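Pilin (Streptococcus pyogenes serotype M1, PDB 3GLD) forms the shaft of the pilus, in which covalently joined subunits stack head to tail, a structure required for adhesion to host cells, bacterial aggregation and biofilm formation. Local coordinates at residues P35-F41 with T66-N72; V21-L27 with S78-T82; N29-L33 with T233-V237; D158-L162 with S279-D283; T255-V259 with I269-T274. The protein carries 2 engineered substitutions. All coordinates share one frame; numbering follows the deposited sequence.

Interaction 1 of 5, residues P35-F41 with T66-N72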
# COMPACT_ATOMS: atom_id res chain seq x y z
N PRO A 35 1.71 2.66 -4.36
CA PRO A 35 1.36 2.09 -5.67
C PRO A 35 0.30 2.92 -6.43
O PRO A 35 -0.55 3.55 -5.81
CB PRO A 35 0.80 0.70 -5.31
CG PRO A 35 0.32 0.85 -3.89
CD PRO A 35 1.23 1.83 -3.24
N ASN A 36 0.39 2.91 -7.76
CA ASN A 36 -0.66 3.45 -8.63
C ASN A 36 -1.80 2.45 -8.65
O ASN A 36 -1.71 1.42 -9.30
CB ASN A 36 -0.19 3.62 -10.08
CG ASN A 36 1.08 4.42 -10.22
OD1 ASN A 36 1.96 4.04 -10.99
ND2 ASN A 36 1.18 5.54 -9.51
N THR A 37 -2.88 2.76 -7.94
CA THR A 37 -4.03 1.86 -7.88
C THR A 37 -5.29 2.62 -7.44
O THR A 37 -5.20 3.68 -6.82
CB THR A 37 -3.80 0.70 -6.87
OG1 THR A 37 -4.90 -0.22 -6.89
CG2 THR A 37 -3.65 1.24 -5.44
N ASP A 38 -6.46 2.06 -7.75
CA ASP A 38 -7.73 2.49 -7.14
C ASP A 38 -8.06 1.63 -5.94
O ASP A 38 -7.55 0.51 -5.82
CB ASP A 38 -8.87 2.33 -8.14
CG ASP A 38 -8.75 3.29 -9.31
OD1 ASP A 38 -7.98 4.27 -9.20
OD2 ASP A 38 -9.44 3.06 -10.34
N PHE A 39 -8.90 2.15 -5.05
CA PHE A 39 -9.66 1.33 -4.11
C PHE A 39 -11.14 1.68 -4.28
O PHE A 39 -11.48 2.86 -4.39
CB PHE A 39 -9.21 1.56 -2.66
CG PHE A 39 -7.80 1.11 -2.39
CD1 PHE A 39 -7.50 -0.24 -2.28
CD2 PHE A 39 -6.77 2.05 -2.30
CE1 PHE A 39 -6.19 -0.65 -2.07
CE2 PHE A 39 -5.46 1.65 -2.08
CZ PHE A 39 -5.17 0.30 -1.96
N THR A 40 -11.99 0.65 -4.29
CA THR A 40 -13.39 0.79 -4.64
C THR A 40 -14.26 0.44 -3.43
O THR A 40 -13.93 -0.45 -2.62
CB THR A 40 -13.76 -0.09 -5.86
OG1 THR A 40 -13.08 0.41 -7.01
CG2 THR A 40 -15.27 -0.02 -6.16
N PHE A 41 -15.38 1.15 -3.31
CA PHE A 41 -16.31 0.96 -2.20
C PHE A 41 -17.68 0.81 -2.77
O PHE A 41 -18.03 1.46 -3.75
CB PHE A 41 -16.22 2.13 -1.20
CG PHE A 41 -14.80 2.51 -0.86
CD1 PHE A 41 -14.10 1.81 0.10
CD2 PHE A 41 -14.17 3.56 -1.53
CE1 PHE A 41 -12.78 2.15 0.40
CE2 PHE A 41 -12.86 3.90 -1.24
CZ PHE A 41 -12.17 3.19 -0.27
N THR A 66 -18.11 3.69 -5.58
CA THR A 66 -17.30 4.89 -5.66
C THR A 66 -15.85 4.49 -5.40
O THR A 66 -15.56 3.42 -4.82
CB THR A 66 -17.79 5.97 -4.66
OG1 THR A 66 -17.24 7.24 -5.02
CG2 THR A 66 -17.43 5.62 -3.21
N LYS A 67 -14.92 5.34 -5.82
CA LYS A 67 -13.51 4.99 -5.66
C LYS A 67 -12.63 6.14 -5.24
O LYS A 67 -13.02 7.32 -5.36
CB LYS A 67 -12.97 4.31 -6.91
CG LYS A 67 -13.10 5.08 -8.17
CD LYS A 67 -12.42 4.32 -9.28
CE LYS A 67 -11.69 5.29 -10.18
NZ LYS A 67 -11.40 4.63 -11.47
N VAL A 68 -11.48 5.77 -4.69
CA VAL A 68 -10.37 6.69 -4.47
C VAL A 68 -9.21 6.18 -5.33
O VAL A 68 -9.24 5.03 -5.81
CB VAL A 68 -9.95 6.74 -2.99
CG1 VAL A 68 -11.06 7.34 -2.12
CG2 VAL A 68 -9.55 5.33 -2.48
N THR A 69 -8.22 7.03 -5.56
CA THR A 69 -7.09 6.72 -6.42
C THR A 69 -5.81 7.16 -5.74
O THR A 69 -5.74 8.27 -5.19
CB THR A 69 -7.21 7.42 -7.80
OG1 THR A 69 -8.23 6.78 -8.56
CG2 THR A 69 -5.90 7.30 -8.60
N TYR A 70 -4.82 6.27 -5.75
CA TYR A 70 -3.48 6.57 -5.26
C TYR A 70 -2.51 6.58 -6.44
O TYR A 70 -2.74 5.89 -7.45
CB TYR A 70 -3.07 5.52 -4.21
CG TYR A 70 -3.73 5.72 -2.86
CD1 TYR A 70 -3.12 6.48 -1.88
CD2 TYR A 70 -4.98 5.17 -2.59
CE1 TYR A 70 -3.71 6.68 -0.66
CE2 TYR A 70 -5.60 5.37 -1.35
CZ TYR A 70 -4.94 6.13 -0.40
OH TYR A 70 -5.51 6.35 0.83
N THR A 71 -1.45 7.37 -6.34
CA THR A 71 -0.35 7.34 -7.33
C THR A 71 0.99 7.41 -6.64
O THR A 71 1.07 7.73 -5.45
CB THR A 71 -0.35 8.53 -8.34
OG1 THR A 71 -0.52 9.76 -7.63
CG2 THR A 71 -1.40 8.37 -9.42
N ASN A 72 2.06 7.15 -7.39
CA ASN A 72 3.43 7.23 -6.83
C ASN A 72 3.68 8.59 -6.17
O ASN A 72 4.34 8.67 -5.13
CB ASN A 72 4.49 6.94 -7.91
CG ASN A 72 4.40 5.52 -8.49
OD1 ASN A 72 4.81 5.29 -9.62
ND2 ASN A 72 3.86 4.56 -7.72
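Asp38 takes two polar partners from the neighbouring strand, one on each carboxylate oxygen. OD2 forms a salt bridge with Lys67 NZ at 2.8 Å, while OD1 accepts a 2.6 Å hydrogen bond from Thr69 OG1; both donors stand well above the carboxylate plane. Lys67 reaches the acid because its chain leaves between the backbone N and carbonyl carbon (chi1 57°) and bends at chi3, laying CD and CE alongside OD2. Backbone bonds join Thr37 to Tyr70, Phe39 to Val68 and Phe41 to Thr66, each pair bonded in both directions. These are the hydrogen-bonded pairs of an antiparallel sheet within the all-beta domain that carries the Lys23-Asn155 isopeptide cross-link in the natural pilin. The apolar contacts lie on the face of Phe39, Phe41, Val68 and Tyr70, which looks toward that site: Phe41 packs near Ala104, an engineered replacement of the residue that promotes the cross-link. Val68 CG2 sits at the edges of both phenylalanine rings, 3.8 Å from Phe39 CB. Tyr70 CD2 approaches Phe39 CE2 at 3.6 Å, the ring planes inclined at 76°. Beyond this pair, Lys23 makes a cation-pi contact with Phe39.

Interaction 2 of 5, residues V21-L27 with S78-T82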
# COMPACT_ATOMS: atom_id res chain seq x y z
N VAL A 21 -16.94 8.92 2.13
CA VAL A 21 -16.12 7.78 2.54
C VAL A 21 -14.67 8.24 2.66
O VAL A 21 -14.15 8.88 1.75
CB VAL A 21 -16.20 6.62 1.52
CG1 VAL A 21 -15.24 5.49 1.91
CG2 VAL A 21 -17.61 6.10 1.43
N THR A 22 -14.02 7.93 3.78
CA THR A 22 -12.62 8.30 3.96
C THR A 22 -11.76 7.05 3.87
O THR A 22 -12.05 6.03 4.50
CB THR A 22 -12.36 9.00 5.32
OG1 THR A 22 -13.10 10.23 5.37
CG2 THR A 22 -10.89 9.33 5.49
N LYS A 23 -10.72 7.13 3.05
CA LYS A 23 -9.79 6.01 2.89
C LYS A 23 -8.41 6.43 3.37
O LYS A 23 -7.91 7.49 2.99
CB LYS A 23 -9.77 5.54 1.43
CG LYS A 23 -8.78 4.41 1.10
CD LYS A 23 -8.96 3.19 2.01
CE LYS A 23 -8.18 2.01 1.52
NZ LYS A 23 -6.71 2.27 1.46
N ASN A 24 -7.83 5.61 4.24
CA ASN A 24 -6.48 5.80 4.70
C ASN A 24 -5.63 4.59 4.31
O ASN A 24 -6.14 3.47 4.19
CB ASN A 24 -6.45 5.99 6.23
CG ASN A 24 -6.92 7.38 6.67
OD1 ASN A 24 -7.84 7.51 7.48
ND2 ASN A 24 -6.26 8.42 6.18
N LEU A 25 -4.34 4.81 4.06
CA LEU A 25 -3.44 3.70 3.79
C LEU A 25 -2.35 3.70 4.85
O LEU A 25 -1.49 4.58 4.88
CB LEU A 25 -2.87 3.80 2.38
CG LEU A 25 -2.01 2.68 1.80
CD1 LEU A 25 -2.83 1.42 1.54
CD2 LEU A 25 -1.37 3.16 0.50
N ASP A 26 -2.41 2.72 5.73
CA ASP A 26 -1.41 2.55 6.77
C ASP A 26 -0.17 1.90 6.14
O ASP A 26 -0.30 0.96 5.37
CB ASP A 26 -1.96 1.64 7.87
CG ASP A 26 -1.80 2.23 9.25
OD1 ASP A 26 -2.27 3.37 9.47
OD2 ASP A 26 -1.19 1.57 10.11
N LEU A 27 1.02 2.42 6.46
CA LEU A 27 2.28 1.89 5.92
C LEU A 27 3.09 1.13 6.98
O LEU A 27 3.44 1.69 8.03
CB LEU A 27 3.12 3.02 5.32
CG LEU A 27 2.41 4.12 4.50
CD1 LEU A 27 3.36 5.26 4.19
CD2 LEU A 27 1.82 3.54 3.21
N SER A 78 -0.33 12.74 3.30
CA SER A 78 -1.19 12.16 4.34
C SER A 78 -1.64 10.76 3.99
O SER A 78 -1.94 9.95 4.89
CB SER A 78 -2.43 13.04 4.54
OG SER A 78 -3.18 13.13 3.33
N ASN A 79 -1.72 10.48 2.69
CA ASN A 79 -2.32 9.23 2.19
C ASN A 79 -3.77 9.00 2.66
O ASN A 79 -4.23 7.87 2.84
CB ASN A 79 -1.39 8.04 2.49
CG ASN A 79 -0.02 8.21 1.83
OD1 ASN A 79 0.08 8.74 0.71
ND2 ASN A 79 1.05 7.78 2.51
N THR A 80 -4.48 10.12 2.85
CA THR A 80 -5.89 10.13 3.20
C THR A 80 -6.64 10.61 1.96
O THR A 80 -6.33 11.69 1.45
CB THR A 80 -6.18 11.07 4.39
OG1 THR A 80 -5.55 10.55 5.57
CG2 THR A 80 -7.69 11.18 4.65
N LYS A 81 -7.57 9.80 1.47
CA LYS A 81 -8.40 10.13 0.30
C LYS A 81 -9.89 10.05 0.67
O LYS A 81 -10.28 9.31 1.58
CB LYS A 81 -8.15 9.13 -0.84
CG LYS A 81 -6.70 8.97 -1.25
CD LYS A 81 -6.23 10.11 -2.14
CE LYS A 81 -4.78 9.89 -2.56
NZ LYS A 81 -4.34 10.97 -3.44
N THR A 82 -10.72 10.81 -0.04
CA THR A 82 -12.17 10.74 0.20
C THR A 82 -12.92 10.52 -1.10
O THR A 82 -12.43 10.86 -2.16
CB THR A 82 -12.72 11.98 0.94
OG1 THR A 82 -12.44 13.13 0.14
CG2 THR A 82 -12.05 12.16 2.29
O HOH W 1 -3.28 7.74 5.68
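Asn79 O draws three donors: Leu25 N across the contact at 3.3 Å, a bridging water through a weak bond, and the hydroxyl of Tyr70 from strand 65-70. The same water accepts from Asn24 ND2 at 3.1 Å and donates to Ser78 O at 2.7 Å, tying the Asn24 amide to the loop where direct strand pairing ends. Further along, Lys23 and Lys81 form a hydrogen-bonded pair. Lys23 N reaches Lys81 O at 2.7 Å in an almost straight bond (176°), answered by Lys81 N to Lys23 O at 2.8 Å. This antiparallel pairing of strands 18-27 and 80-86 belongs to the isopeptide-containing domain, where Lys23 is cross-linked to Asn155 in the natural protein. Here the cross-linking partner Asn155 still packs against the Lys23 side chain, whose NZ donates to Asn24 O at 3.0 Å. That chain runs anti to the backbone N at chi1 (177°), then bends at chi2 and chi4, turning the amine back over its own strand. Lys81 takes another course, bending at chi2 toward Asp74, with which it forms a salt bridge. On the other face, Thr22 CG2 touches Thr80 CG2 at 3.8 Å, and the Thr22 and Thr82 side chains lie side by side.

Interaction 3 of 5, residues N29-L33 with T233-V237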
# COMPACT_ATOMS: atom_id res chain seq x y z
N ASN A 29 6.17 0.22 6.53
CA ASN A 29 7.40 1.00 6.46
C ASN A 29 7.06 2.44 6.06
O ASN A 29 6.58 2.66 4.95
CB ASN A 29 8.32 0.37 5.40
CG ASN A 29 9.64 1.13 5.22
OD1 ASN A 29 9.76 2.31 5.56
ND2 ASN A 29 10.65 0.42 4.68
N SER A 30 7.34 3.41 6.92
CA SER A 30 6.95 4.81 6.67
C SER A 30 7.53 5.39 5.38
O SER A 30 6.98 6.34 4.80
CB SER A 30 7.31 5.69 7.86
OG SER A 30 8.69 5.54 8.17
N ASN A 31 8.62 4.80 4.91
CA ASN A 31 9.26 5.25 3.68
C ASN A 31 8.74 4.52 2.44
O ASN A 31 9.31 4.63 1.37
CB ASN A 31 10.78 5.05 3.78
CG ASN A 31 11.42 5.96 4.80
OD1 ASN A 31 11.20 7.18 4.80
ND2 ASN A 31 12.24 5.38 5.68
N ALA A 32 7.65 3.76 2.59
CA ALA A 32 7.14 2.96 1.47
C ALA A 32 6.80 3.81 0.26
O ALA A 32 6.30 4.93 0.41
CB ALA A 32 5.91 2.16 1.89
N LEU A 33 7.07 3.28 -0.93
CA LEU A 33 6.51 3.78 -2.17
C LEU A 33 5.00 3.48 -2.24
O LEU A 33 4.55 2.44 -1.72
CB LEU A 33 7.22 3.16 -3.38
CG LEU A 33 8.64 3.66 -3.73
CD1 LEU A 33 9.67 3.19 -2.71
CD2 LEU A 33 9.01 3.18 -5.12
N THR A 233 15.97 -0.93 1.54
CA THR A 233 15.17 -0.92 2.77
C THR A 233 13.66 -0.72 2.57
O THR A 233 12.88 -0.97 3.49
CB THR A 233 15.67 0.14 3.78
OG1 THR A 233 15.50 1.45 3.21
CG2 THR A 233 17.12 -0.07 4.10
N ASN A 234 13.26 -0.26 1.39
CA ASN A 234 11.83 -0.05 1.08
C ASN A 234 11.44 -0.63 -0.28
O ASN A 234 10.76 0.01 -1.07
CB ASN A 234 11.43 1.43 1.21
CG ASN A 234 12.16 2.34 0.22
OD1 ASN A 234 13.16 1.95 -0.37
ND2 ASN A 234 11.63 3.56 0.05
N LEU A 235 11.92 -1.84 -0.58
CA LEU A 235 11.56 -2.51 -1.83
C LEU A 235 10.06 -2.84 -1.83
O LEU A 235 9.58 -3.53 -0.94
CB LEU A 235 12.36 -3.81 -1.98
CG LEU A 235 12.16 -4.64 -3.25
CD1 LEU A 235 12.62 -3.88 -4.47
CD2 LEU A 235 12.91 -5.96 -3.13
N PRO A 236 9.31 -2.35 -2.83
CA PRO A 236 7.91 -2.75 -2.80
C PRO A 236 7.68 -4.23 -3.12
O PRO A 236 8.48 -4.87 -3.82
CB PRO A 236 7.24 -1.85 -3.86
CG PRO A 236 8.24 -0.76 -4.16
CD PRO A 236 9.59 -1.35 -3.88
N VAL A 237 6.56 -4.77 -2.62
CA VAL A 237 6.11 -6.10 -2.99
C VAL A 237 5.67 -6.15 -4.45
O VAL A 237 5.08 -5.18 -4.96
CB VAL A 237 4.92 -6.57 -2.08
CG1 VAL A 237 4.47 -7.99 -2.46
CG2 VAL A 237 5.32 -6.56 -0.62
O HOH W 2 13.17 2.60 3.92
O HOH W 3 8.20 0.54 -0.47
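Asn234 projects its amide into the turn at residues 29-33 and makes the direct hydrogen bond of the contact, ND2 to Asn31 O at 2.9 Å. The bond is nearly straight (170°). Asn31 O lies in the plane of the donating amide, whereas the nitrogen stands above the acceptor's own carbonyl plane. A chi1 of 63°, which puts CG between the backbone N and the carbonyl carbon, directs the amide this way, and its OD1 accepts a hydrogen bond from Met198 N. The close-packed part lies on this side. Leu33 CD1 approaches Asn234 ND2 at 3.4 Å, the two side chains crossing at about a right angle, and Leu33 CB rests 4.1 Å from Pro236 CG. A single water bridges Leu33 N and Asn234 O here, donating to the latter at 2.7 Å.

Toward Asn29 and Thr233 the contact is looser and water-mediated. Another water donates to Thr233 OG1 at 2.7 Å and accepts only weak bonds from the amide nitrogens of Asn29 and Asn31. The turn is internally braced: Asn29 OD1 accepts from Asn31 N at 2.8 Å in an Asx turn, overlaid on a type I beta turn from Asn29 to Ala32. With one direct bond, two bridging waters and a small apolar patch, the chemistry implies a junction between the N-terminal and C-terminal domains that is largely polar and partly hydrated.

Interaction 4 of 5, residues D158-L162 with S279-D283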
# COMPACT_ATOMS: atom_id res chain seq x y z
N ASP A 158 2.12 -3.23 2.94
CA ASP A 158 3.37 -3.85 3.38
C ASP A 158 4.43 -3.67 2.28
O ASP A 158 4.10 -3.39 1.12
CB ASP A 158 3.15 -5.34 3.74
CG ASP A 158 4.30 -5.94 4.59
OD1 ASP A 158 5.27 -5.23 4.93
OD2 ASP A 158 4.21 -7.13 4.91
N SER A 159 5.70 -3.78 2.64
CA SER A 159 6.78 -3.75 1.66
C SER A 159 7.88 -4.62 2.22
O SER A 159 7.71 -5.22 3.27
CB SER A 159 7.24 -2.32 1.38
OG SER A 159 7.58 -1.66 2.57
N THR A 160 8.99 -4.77 1.52
CA THR A 160 9.98 -5.75 1.94
C THR A 160 11.41 -5.20 1.87
O THR A 160 11.62 -4.00 1.66
CB THR A 160 9.80 -7.07 1.16
OG1 THR A 160 10.61 -8.10 1.74
CG2 THR A 160 10.13 -6.89 -0.34
N THR A 161 12.41 -6.05 2.12
CA THR A 161 13.81 -5.65 1.97
C THR A 161 14.52 -6.67 1.12
O THR A 161 14.13 -7.85 1.10
CB THR A 161 14.55 -5.57 3.31
OG1 THR A 161 14.53 -6.87 3.93
CG2 THR A 161 13.89 -4.53 4.24
N LEU A 162 15.55 -6.19 0.40
CA LEU A 162 16.53 -7.04 -0.25
C LEU A 162 17.94 -6.74 0.29
O LEU A 162 18.44 -5.61 0.22
CB LEU A 162 16.47 -6.87 -1.77
CG LEU A 162 17.64 -7.49 -2.54
CD1 LEU A 162 17.64 -8.97 -2.37
CD2 LEU A 162 17.56 -7.13 -4.01
N SER A 279 9.71 -9.78 -5.93
CA SER A 279 9.70 -9.53 -4.49
C SER A 279 8.36 -9.92 -3.88
O SER A 279 7.30 -9.70 -4.49
CB SER A 279 10.04 -8.09 -4.18
OG SER A 279 9.03 -7.22 -4.63
N THR A 280 8.41 -10.54 -2.71
CA THR A 280 7.22 -10.91 -1.95
C THR A 280 7.22 -10.14 -0.64
O THR A 280 8.02 -9.22 -0.46
CB THR A 280 7.17 -12.44 -1.66
OG1 THR A 280 8.20 -12.76 -0.72
CG2 THR A 280 7.36 -13.24 -2.92
N ASP A 281 6.32 -10.49 0.27
CA ASP A 281 6.30 -9.84 1.57
C ASP A 281 7.41 -10.32 2.51
O ASP A 281 7.58 -9.78 3.60
CB ASP A 281 4.91 -9.97 2.22
CG ASP A 281 4.54 -11.40 2.54
OD1 ASP A 281 5.08 -12.35 1.92
OD2 ASP A 281 3.70 -11.59 3.43
N LYS A 282 8.15 -11.34 2.10
CA LYS A 282 9.23 -11.89 2.90
C LYS A 282 10.57 -11.21 2.58
O LYS A 282 10.93 -11.04 1.41
CB LYS A 282 9.37 -13.39 2.62
CG LYS A 282 8.09 -14.21 2.87
CD LYS A 282 7.81 -14.33 4.36
CE LYS A 282 6.62 -15.27 4.65
NZ LYS A 282 5.36 -14.74 4.10
N ASP A 283 11.32 -10.87 3.63
CA ASP A 283 12.66 -10.27 3.49
C ASP A 283 13.56 -11.25 2.73
O ASP A 283 13.55 -12.46 3.00
CB ASP A 283 13.25 -9.99 4.86
CG ASP A 283 12.67 -8.76 5.54
OD1 ASP A 283 12.33 -7.77 4.85
OD2 ASP A 283 12.62 -8.76 6.80
O HOH W 4 9.45 -8.02 4.76
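Thr161 and Asp283 make the closest contact, with Thr161 OG1 donating to Asp283 OD1 at 2.5 Å. The hydroxyl meets the oxygen from well above the carboxylate plane, 67° out of it. The same oxygen is approached by Thr161 N at 3.2 Å in a weak, bent bond, so both the backbone and the side chain of one residue bear on it. Thr161 OG1 lies between its backbone N and carbonyl carbon (chi1 61°), which places it on the same side as the N-H that shares this acceptor.

Next to this pair, the buried Thr160 points its side chain into the loop. Its methyl CG2 comes to 3.1 Å from Thr280 O and also packs on Ser279 CB, while OG1 lies 3.0 Å from Lys282 O. A water lies 3.2 Å from Thr160 OG1, 2.8 Å from Asp281 O and, more weakly placed, near Asp283 OD1. At the outer end Asp158 and Asp281 bring their carboxylates near each other, with OD2 of one 4.7 Å from OD2 of the other, a proximity that may slightly raise their proton affinity.

In the second shell, Thr280 OG1 accepts from Lys282 N in an ST turn that shapes the loop, and a weak salt bridge joins Lys282 to Asp281. Ser279 OG is hydrogen-bonded to Pro236 O and Val239 N. Backbone bonds from Thr160 to Leu235 and from Thr161 to Met284 set strand 151-169 between strands 229-236 and 284-291, and the loop 279-283 packs along its side where strand 284-291 is about to begin pairing parallel to it in the C-terminal beta domain.

Interaction 5 of 5, residues T255-V259 with I269-T274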
# COMPACT_ATOMS: atom_id res chain seq x y z
N THR A 255 32.38 -18.20 -8.33
CA THR A 255 31.28 -17.48 -7.72
C THR A 255 30.01 -18.32 -7.67
O THR A 255 29.61 -18.93 -8.67
CB THR A 255 31.03 -16.15 -8.44
OG1 THR A 255 32.22 -15.37 -8.39
CG2 THR A 255 29.89 -15.36 -7.75
N ASN A 256 29.41 -18.37 -6.48
CA ASN A 256 28.14 -19.04 -6.28
C ASN A 256 27.16 -18.12 -5.55
O ASN A 256 27.57 -17.31 -4.70
CB ASN A 256 28.32 -20.36 -5.52
CG ASN A 256 29.05 -21.43 -6.37
OD1 ASN A 256 30.29 -21.44 -6.46
ND2 ASN A 256 28.28 -22.34 -6.96
N VAL A 257 25.88 -18.24 -5.91
CA VAL A 257 24.84 -17.34 -5.41
C VAL A 257 23.87 -18.10 -4.52
O VAL A 257 23.32 -19.11 -4.94
CB VAL A 257 24.01 -16.71 -6.57
CG1 VAL A 257 23.07 -15.64 -6.03
CG2 VAL A 257 24.91 -16.10 -7.61
N GLU A 258 23.65 -17.63 -3.31
CA GLU A 258 22.58 -18.19 -2.51
C GLU A 258 21.39 -17.22 -2.46
O GLU A 258 21.56 -16.05 -2.11
CB GLU A 258 23.05 -18.51 -1.10
CG GLU A 258 21.96 -19.21 -0.28
CD GLU A 258 22.29 -19.21 1.19
OE1 GLU A 258 22.75 -20.26 1.69
OE2 GLU A 258 22.13 -18.16 1.85
N VAL A 259 20.20 -17.72 -2.80
CA VAL A 259 18.97 -16.93 -2.81
C VAL A 259 18.04 -17.42 -1.72
O VAL A 259 17.46 -18.49 -1.83
CB VAL A 259 18.25 -17.00 -4.19
CG1 VAL A 259 16.98 -16.13 -4.19
CG2 VAL A 259 19.19 -16.57 -5.32
N ILE A 269 22.82 -21.26 -6.73
CA ILE A 269 23.09 -21.02 -8.14
C ILE A 269 24.58 -20.88 -8.39
O ILE A 269 25.23 -19.94 -7.91
CB ILE A 269 22.34 -19.75 -8.66
CG1 ILE A 269 20.83 -20.01 -8.73
CG2 ILE A 269 22.87 -19.31 -10.03
CD1 ILE A 269 20.00 -18.80 -9.16
N ALA A 270 25.13 -21.84 -9.13
CA ALA A 270 26.47 -21.72 -9.65
C ALA A 270 26.45 -20.54 -10.63
O ALA A 270 25.54 -20.43 -11.46
CB ALA A 270 26.89 -23.01 -10.33
N GLY A 271 27.42 -19.64 -10.52
CA GLY A 271 27.51 -18.52 -11.45
C GLY A 271 27.40 -17.17 -10.76
O GLY A 271 27.44 -17.08 -9.53
N ASN A 272 27.25 -16.12 -11.56
CA ASN A 272 27.37 -14.77 -11.01
C ASN A 272 26.10 -13.92 -11.04
O ASN A 272 26.17 -12.72 -10.80
CB ASN A 272 28.54 -14.02 -11.66
CG ASN A 272 28.47 -13.99 -13.18
OD1 ASN A 272 29.50 -14.06 -13.86
ND2 ASN A 272 27.25 -13.90 -13.73
N SER A 273 24.96 -14.55 -11.30
CA SER A 273 23.68 -13.85 -11.41
C SER A 273 22.51 -14.57 -10.75
O SER A 273 22.41 -15.79 -10.78
CB SER A 273 23.35 -13.58 -12.88
OG SER A 273 22.14 -12.85 -13.00
N THR A 274 21.61 -13.79 -10.15
CA THR A 274 20.30 -14.31 -9.81
C THR A 274 19.53 -14.50 -11.11
O THR A 274 19.88 -13.92 -12.14
CB THR A 274 19.50 -13.36 -8.85
OG1 THR A 274 19.26 -12.09 -9.50
CG2 THR A 274 20.27 -13.14 -7.56
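Val257 packs against Ile269, Gly271 and Thr274 of the facing segment. Its CB lies 4.0 Å from Ile269 CB in the hydrogen-bonded pair that these two residues form. From there CG2 extends to 3.3 Å from Gly271 O and also borders the backbone of Asn272 and Ser273. The other methyl, CG1, stands anti to the backbone N (chi1 -172°) and meets Thr274 CG2 at 4.1 Å, the two side chains crossing at about a right angle. The valine thus touches both the paired strand and the segment that turns back beneath it.

The backbone holds this arrangement in place. Val257 N donates to Ile269 O at 2.7 Å, Ile269 N returns a bond to Val257 O, and Gly271 N reaches Thr255 O at 3.0 Å. Gly271 adopts a positive phi (119°) as the chain leaves the strand. On the opposite face Asn256 ND2 lies over Ala270, 3.3 Å from its CA. Thr255 OG1 is hydrogen-bonded to Asn290 OD1 and weakly to Glu245, the residue that promotes isopeptide formation between Lys166 and Asn290. Strand 254-261 is flanked by 267-270 on one edge and by 284-291 on the other, while segment 271-274 crosses to strand 240-245, where Thr274 is hydrogen-bonded to Val243.

In the fold
The five contacts follow the long axis of a two-domain beta pilin. Interactions 1 and 2 lie in the N-terminal domain with centres about 10 Å apart. Each belongs to a different sheet, and they touch through Tyr70 and Lys81; strands 18-27, 37-45, 65-70 and 80-86 follow in chain order. Interaction 3 bridges the domains by bringing together segments about 200 residues apart, and its centre is about 8 Å from that of interaction 4, where strand 151-169 meets the 279-283 loop. Interaction 5, a local hairpin, has its centre about 42 Å from that of interaction 2. Strand 151-169 and the interdomain contacts thus join two domains that each carry an isopeptide bond in the natural pilin.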